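Local atomic coordinates of adenylosuccinate lyase (Francisella tularensis subsp. tularensis SCHU S4, PDB entry 4EEI), a protein that probably cleaves adenylosuccinate to AMP and fumarate, and succinyl-aminoimidazole carboxamide ribotide to aminoimidazole carboxamide ribotide and fumarate, in purine biosynthesis. Residues 133-144 against 338-348. Residues are numbered along the deposited sequence; the frame is centred on the assembly and turned at random. Where two conformers were deposited one is given.
Sequences EIITMGRSHGMF and RDIIEDRVRST. With AMP (adenosine monophosphate), chain O; EDO (1,2-ethanediol), chain R; EDO (1,2-ethanediol), chain Z.
Helix 338-346 packs on strand 135-140 of the two-stranded antiparallel hairpin through Ile341 and Val345. The axes pass 6.6 Å apart at 60°. With CG1 beside the backbone N (chi1 -70°), Ile341 turns CG2 to the strand; CG2 lies 3.5 Å from Thr136 CB and also touches Ile134 CG2. Val345 CG2 lies against the Thr136 backbone and beside Met137 CG. Ile135 O is buried here and has no polar partner. At the start of the strand, Ile135 N donates to the anti lone pair of Glu342 OE2 at 3.1 Å, nearly straight at 165°. Glu342 OE1 takes Arg338 NE from above the carboxylate plane. Arg338 also forms a salt bridge with Glu133, and Ile134 CG1 lies over one guanidinium face. Water 1 joins Glu133 O, Arg338 NH2 and Glu342 OE2. Farther along, Met137 SD lies 3.4 Å from Thr348 OG1, and Phe144 CZ is 3.7 Å from Arg344 CD. Arg139 and Arg344 share Glu250, which probably offsets their like charges; Asp247 of the second subunit also pairs with Arg139. His141 NE2, on the type I' turn, accepts a weak bond from AMP N6. The hairpin turn thus extends into an active site shared between subunits, as in the fumarase/aspartase superfamily.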
loop_
_atom_site.group_PDB
_atom_site.type_symbol
_atom_site.label_atom_id
_atom_site.label_comp_id
_atom_site.label_asym_id
_atom_site.label_seq_id
_atom_site.Cartn_x
_atom_site.Cartn_y
_atom_site.Cartn_z
ATOM N N GLU B 133 36.064 -10.743 13.241
ATOM C CA GLU B 133 37.112 -10.340 14.189
ATOM C C GLU B 133 37.183 -8.840 14.462
ATOM O O GLU B 133 37.834 -8.404 15.414
ATOM C CB GLU B 133 38.476 -10.762 13.634
ATOM C CG GLU B 133 38.793 -10.126 12.274
ATOM C CD GLU B 133 40.218 -10.377 11.806
ATOM O OE1 GLU B 133 41.133 -9.656 12.258
ATOM O OE2 GLU B 133 40.419 -11.287 10.976
ATOM N N ILE B 134 36.543 -8.048 13.611
ATOM C CA ILE B 134 36.675 -6.599 13.687
ATOM C C ILE B 134 35.726 -6.047 14.738
ATOM O O ILE B 134 34.553 -6.414 14.770
ATOM C CB ILE B 134 36.377 -5.961 12.321
ATOM C CG1 ILE B 134 37.349 -6.505 11.269
ATOM C CG2 ILE B 134 36.446 -4.448 12.401
ATOM C CD1 ILE B 134 37.094 -5.984 9.862
ATOM N N ILE B 135 36.223 -5.165 15.602
ATOM C CA ILE B 135 35.354 -4.565 16.613
ATOM C C ILE B 135 34.861 -3.193 16.139
ATOM O O ILE B 135 35.641 -2.381 15.628
ATOM C CB ILE B 135 36.037 -4.504 18.006
ATOM C CG1 ILE B 135 35.046 -4.063 19.084
ATOM C CG2 ILE B 135 37.258 -3.607 17.987
ATOM C CD1 ILE B 135 35.501 -4.444 20.490
ATOM N N THR B 136 33.555 -2.961 16.271
ATOM C CA THR B 136 32.943 -1.716 15.805
ATOM C C THR B 136 32.022 -1.172 16.890
ATOM O O THR B 136 31.687 -1.889 17.836
ATOM C CB THR B 136 32.134 -1.944 14.519
ATOM O OG1 THR B 136 31.696 -0.687 13.984
ATOM C CG2 THR B 136 30.915 -2.821 14.805
ATOM N N MET B 137 31.628 0.093 16.769
ATOM C CA MET B 137 30.641 0.654 17.688
ATOM C C MET B 137 29.226 0.311 17.236
ATOM O O MET B 137 28.806 0.678 16.126
ATOM C CB MET B 137 30.776 2.177 17.794
ATOM C CG MET B 137 31.996 2.658 18.555
ATOM S SD MET B 137 32.092 1.916 20.198
ATOM C CE MET B 137 30.487 2.383 20.850
ATOM N N GLY B 138 28.493 -0.403 18.088
ATOM C CA GLY B 138 27.064 -0.591 17.888
ATOM C C GLY B 138 26.363 0.736 18.122
ATOM O O GLY B 138 26.848 1.571 18.899
ATOM N N ARG B 139 25.235 0.944 17.445
ATOM C CA ARG B 139 24.535 2.219 17.505
ATOM C C ARG B 139 23.037 2.014 17.653
ATOM O O ARG B 139 22.420 1.249 16.900
ATOM C CB ARG B 139 24.790 3.035 16.228
ATOM C CG ARG B 139 26.208 3.633 16.092
ATOM C CD ARG B 139 26.331 4.355 14.747
ATOM N NE ARG B 139 27.704 4.752 14.398
ATOM C CZ ARG B 139 28.596 3.941 13.826
ATOM N NH1 ARG B 139 28.283 2.676 13.565
ATOM N NH2 ARG B 139 29.805 4.391 13.522
ATOM N N SER B 140 22.444 2.687 18.631
ATOM C CA SER B 140 20.993 2.684 18.782
ATOM C C SER B 140 20.512 4.124 18.741
ATOM O O SER B 140 21.091 4.996 19.390
ATOM C CB SER B 140 20.585 2.016 20.088
ATOM O OG SER B 140 21.256 2.606 21.179
ATOM N N HIS B 141 19.465 4.364 17.960
ATOM C CA HIS B 141 19.027 5.719 17.605
ATOM C C HIS B 141 20.150 6.487 16.890
ATOM O O HIS B 141 20.194 7.719 16.945
ATOM C CB HIS B 141 18.562 6.532 18.819
ATOM C CG HIS B 141 17.779 5.743 19.819
ATOM N ND1 HIS B 141 16.443 5.445 19.654
ATOM C CD2 HIS B 141 18.143 5.196 21.007
ATOM C CE1 HIS B 141 16.016 4.750 20.697
ATOM N NE2 HIS B 141 17.033 4.580 21.526
ATOM N N GLY B 142 21.056 5.761 16.241
ATOM C CA GLY B 142 22.214 6.373 15.594
ATOM C C GLY B 142 23.301 6.828 16.557
ATOM O O GLY B 142 24.333 7.367 16.131
ATOM N N MET B 143 23.071 6.620 17.849
ATOM C CA MET B 143 24.004 7.050 18.884
ATOM C C MET B 143 24.867 5.887 19.355
ATOM O O MET B 143 24.403 4.751 19.421
ATOM C CB MET B 143 23.252 7.659 20.070
ATOM C CG MET B 143 22.164 8.646 19.681
ATOM S SD MET B 143 22.769 9.983 18.636
ATOM C CE MET B 143 23.943 10.771 19.735
ATOM N N PHE B 144 26.124 6.172 19.682
ATOM C CA PHE B 144 27.042 5.121 20.093
ATOM C C PHE B 144 26.490 4.432 21.331
ATOM O O PHE B 144 26.014 5.087 22.255
ATOM C CB PHE B 144 28.413 5.711 20.434
ATOM C CG PHE B 144 29.168 6.240 19.249
ATOM C CD1 PHE B 144 28.921 5.759 17.977
ATOM C CD2 PHE B 144 30.136 7.216 19.415
ATOM C CE1 PHE B 144 29.621 6.244 16.889
ATOM C CE2 PHE B 144 30.839 7.707 18.332
ATOM C CZ PHE B 144 30.581 7.221 17.067
ATOM N N ARG B 338 38.976 -1.230 8.036
ATOM C CA ARG B 338 39.154 -1.737 9.388
ATOM C C ARG B 338 39.724 -0.734 10.384
ATOM O O ARG B 338 39.229 -0.621 11.503
ATOM C CB ARG B 338 40.034 -2.978 9.381
ATOM C CG ARG B 338 40.256 -3.503 10.773
ATOM C CD ARG B 338 41.022 -4.797 10.777
ATOM N NE ARG B 338 40.952 -5.402 12.101
ATOM C CZ ARG B 338 41.215 -6.675 12.354
ATOM N NH1 ARG B 338 41.571 -7.487 11.369
ATOM N NH2 ARG B 338 41.115 -7.135 13.592
ATOM N N ASP B 339 40.765 -0.013 9.991
ATOM C CA ASP B 339 41.386 0.928 10.922
ATOM C C ASP B 339 40.449 2.072 11.319
ATOM O O ASP B 339 40.446 2.494 12.470
ATOM C CB ASP B 339 42.710 1.448 10.370
ATOM C CG ASP B 339 43.799 0.387 10.386
ATOM O OD1 ASP B 339 43.729 -0.535 11.233
ATOM O OD2 ASP B 339 44.722 0.475 9.550
ATOM N N ILE B 340 39.642 2.556 10.377
ATOM C CA ILE B 340 38.637 3.570 10.698
ATOM C C ILE B 340 37.612 3.013 11.679
ATOM O O ILE B 340 37.239 3.672 12.655
ATOM C CB ILE B 340 37.921 4.080 9.436
ATOM C CG1 ILE B 340 38.856 4.991 8.632
ATOM C CG2 ILE B 340 36.626 4.834 9.801
ATOM C CD1 ILE B 340 38.377 5.257 7.225
ATOM N N ILE B 341 37.168 1.789 11.417
ATOM C CA ILE B 341 36.158 1.135 12.243
ATOM C C ILE B 341 36.644 0.957 13.676
ATOM O O ILE B 341 35.945 1.312 14.623
ATOM C CB ILE B 341 35.813 -0.243 11.667
ATOM C CG1 ILE B 341 35.045 -0.086 10.355
ATOM C CG2 ILE B 341 34.988 -1.046 12.646
ATOM C CD1 ILE B 341 34.957 -1.362 9.553
ATOM N N GLU B 342 37.848 0.418 13.831
ATOM C CA GLU B 342 38.352 0.091 15.156
ATOM C C GLU B 342 38.884 1.314 15.909
ATOM O O GLU B 342 38.855 1.357 17.140
ATOM C CB GLU B 342 39.404 -1.020 15.053
ATOM C CG GLU B 342 38.838 -2.294 14.412
ATOM C CD GLU B 342 39.735 -3.519 14.579
ATOM O OE1 GLU B 342 40.953 -3.430 14.315
ATOM O OE2 GLU B 342 39.208 -4.581 14.969
ATOM N N ASP B 343 39.365 2.310 15.174
ATOM C CA ASP B 343 39.818 3.547 15.810
ATOM C C ASP B 343 38.644 4.293 16.451
ATOM O O ASP B 343 38.805 4.982 17.462
ATOM C CB ASP B 343 40.533 4.448 14.806
ATOM C CG ASP B 343 41.977 4.031 14.562
ATOM O OD1 ASP B 343 42.516 3.214 15.343
ATOM O OD2 ASP B 343 42.574 4.534 13.587
ATOM N N ARG B 344 37.466 4.151 15.860
ATOM C CA ARG B 344 36.268 4.773 16.403
ATOM C C ARG B 344 35.896 4.137 17.748
ATOM O O ARG B 344 35.454 4.828 18.667
ATOM C CB ARG B 344 35.120 4.681 15.385
ATOM C CG ARG B 344 33.788 5.217 15.864
ATOM C CD ARG B 344 32.828 5.448 14.692
ATOM N NE ARG B 344 33.147 6.682 13.972
ATOM C CZ ARG B 344 33.380 6.759 12.665
ATOM N NH1 ARG B 344 33.326 5.670 11.908
ATOM N NH2 ARG B 344 33.663 7.932 12.113
ATOM N N VAL B 345 36.102 2.828 17.871
ATOM C CA VAL B 345 35.940 2.153 19.156
ATOM C C VAL B 345 36.948 2.695 20.162
ATOM O O VAL B 345 36.612 2.947 21.312
ATOM C CB VAL B 345 36.096 0.626 19.019
ATOM C CG1 VAL B 345 36.054 -0.048 20.381
ATOM C CG2 VAL B 345 34.991 0.066 18.128
ATOM N N ARG B 346 38.187 2.887 19.717
ATOM C CA ARG B 346 39.223 3.431 20.585
ATOM C C ARG B 346 38.902 4.846 21.046
ATOM O O ARG B 346 39.238 5.236 22.162
ATOM C CB ARG B 346 40.569 3.443 19.862
ATOM C CG ARG B 346 41.172 2.083 19.605
ATOM C CD ARG B 346 42.548 2.247 18.988
ATOM N NE ARG B 346 43.320 1.012 19.013
ATOM C CZ ARG B 346 43.401 0.158 17.998
ATOM N NH1 ARG B 346 44.136 -0.940 18.114
ATOM N NH2 ARG B 346 42.756 0.407 16.864
ATOM N N SER B 347 38.263 5.618 20.174
ATOM C CA SER B 347 37.987 7.024 20.459
ATOM C C SER B 347 36.836 7.213 21.453
ATOM O O SER B 347 36.598 8.327 21.924
ATOM C CB SER B 347 37.690 7.784 19.160
ATOM O OG SER B 347 36.409 7.440 18.654
ATOM N N THR B 348 36.131 6.136 21.784
ATOM C CA THR B 348 34.991 6.240 22.694
ATOM C C THR B 348 35.161 5.367 23.936
ATOM O O THR B 348 35.463 4.180 23.831
ATOM C CB THR B 348 33.665 5.888 21.989
ATOM O OG1 THR B 348 33.540 4.465 21.875
ATOM C CG2 THR B 348 33.620 6.504 20.601
HETATM P P AMP O . 7.103 5.771 21.833
HETATM O O1P AMP O . 5.906 6.607 22.205
HETATM O O2P AMP O . 7.916 6.322 20.691
HETATM O O3P AMP O . 6.823 4.293 21.741
HETATM O "O5'" AMP O . 8.079 5.899 23.106
HETATM C "C5'" AMP O . 9.225 5.059 23.232
HETATM C "C4'" AMP O . 9.678 5.030 24.687
HETATM O "O4'" AMP O . 10.828 4.192 24.829
HETATM C "C3'" AMP O . 10.073 6.416 25.170
HETATM O "O3'" AMP O . 9.466 6.654 26.440
HETATM C "C2'" AMP O . 11.576 6.367 25.330
HETATM O "O2'" AMP O . 11.998 7.125 26.464
HETATM C "C1'" AMP O . 11.863 4.889 25.525
HETATM N N9 AMP O . 13.199 4.532 24.994
HETATM C C8 AMP O . 14.172 5.396 24.658
HETATM N N7 AMP O . 15.271 4.742 24.211
HETATM C C5 AMP O . 15.006 3.425 24.262
HETATM C C6 AMP O . 15.731 2.177 23.935
HETATM N N6 AMP O . 16.994 2.211 23.452
HETATM N N1 AMP O . 15.086 1.008 24.136
HETATM C C2 AMP O . 13.829 0.963 24.616
HETATM N N3 AMP O . 13.113 2.054 24.933
HETATM C C4 AMP O . 13.638 3.293 24.781
HETATM C C1 EDO R . 41.422 0.916 6.466
HETATM O O1 EDO R . 41.152 1.836 7.534
HETATM C C2 EDO R . 42.054 -0.370 7.002
HETATM O O2 EDO R . 41.672 -1.480 6.170
HETATM C C1 EDO Z . 34.901 8.764 15.707
HETATM O O1 EDO Z . 35.719 9.775 15.093
HETATM C C2 EDO Z . 33.452 9.232 15.824
HETATM O O2 EDO Z . 32.895 9.438 14.515
HETATM O O HOH W 1 39.963 -6.877 16.255
HETATM O O HOH W 2 33.143 1.711 14.462
#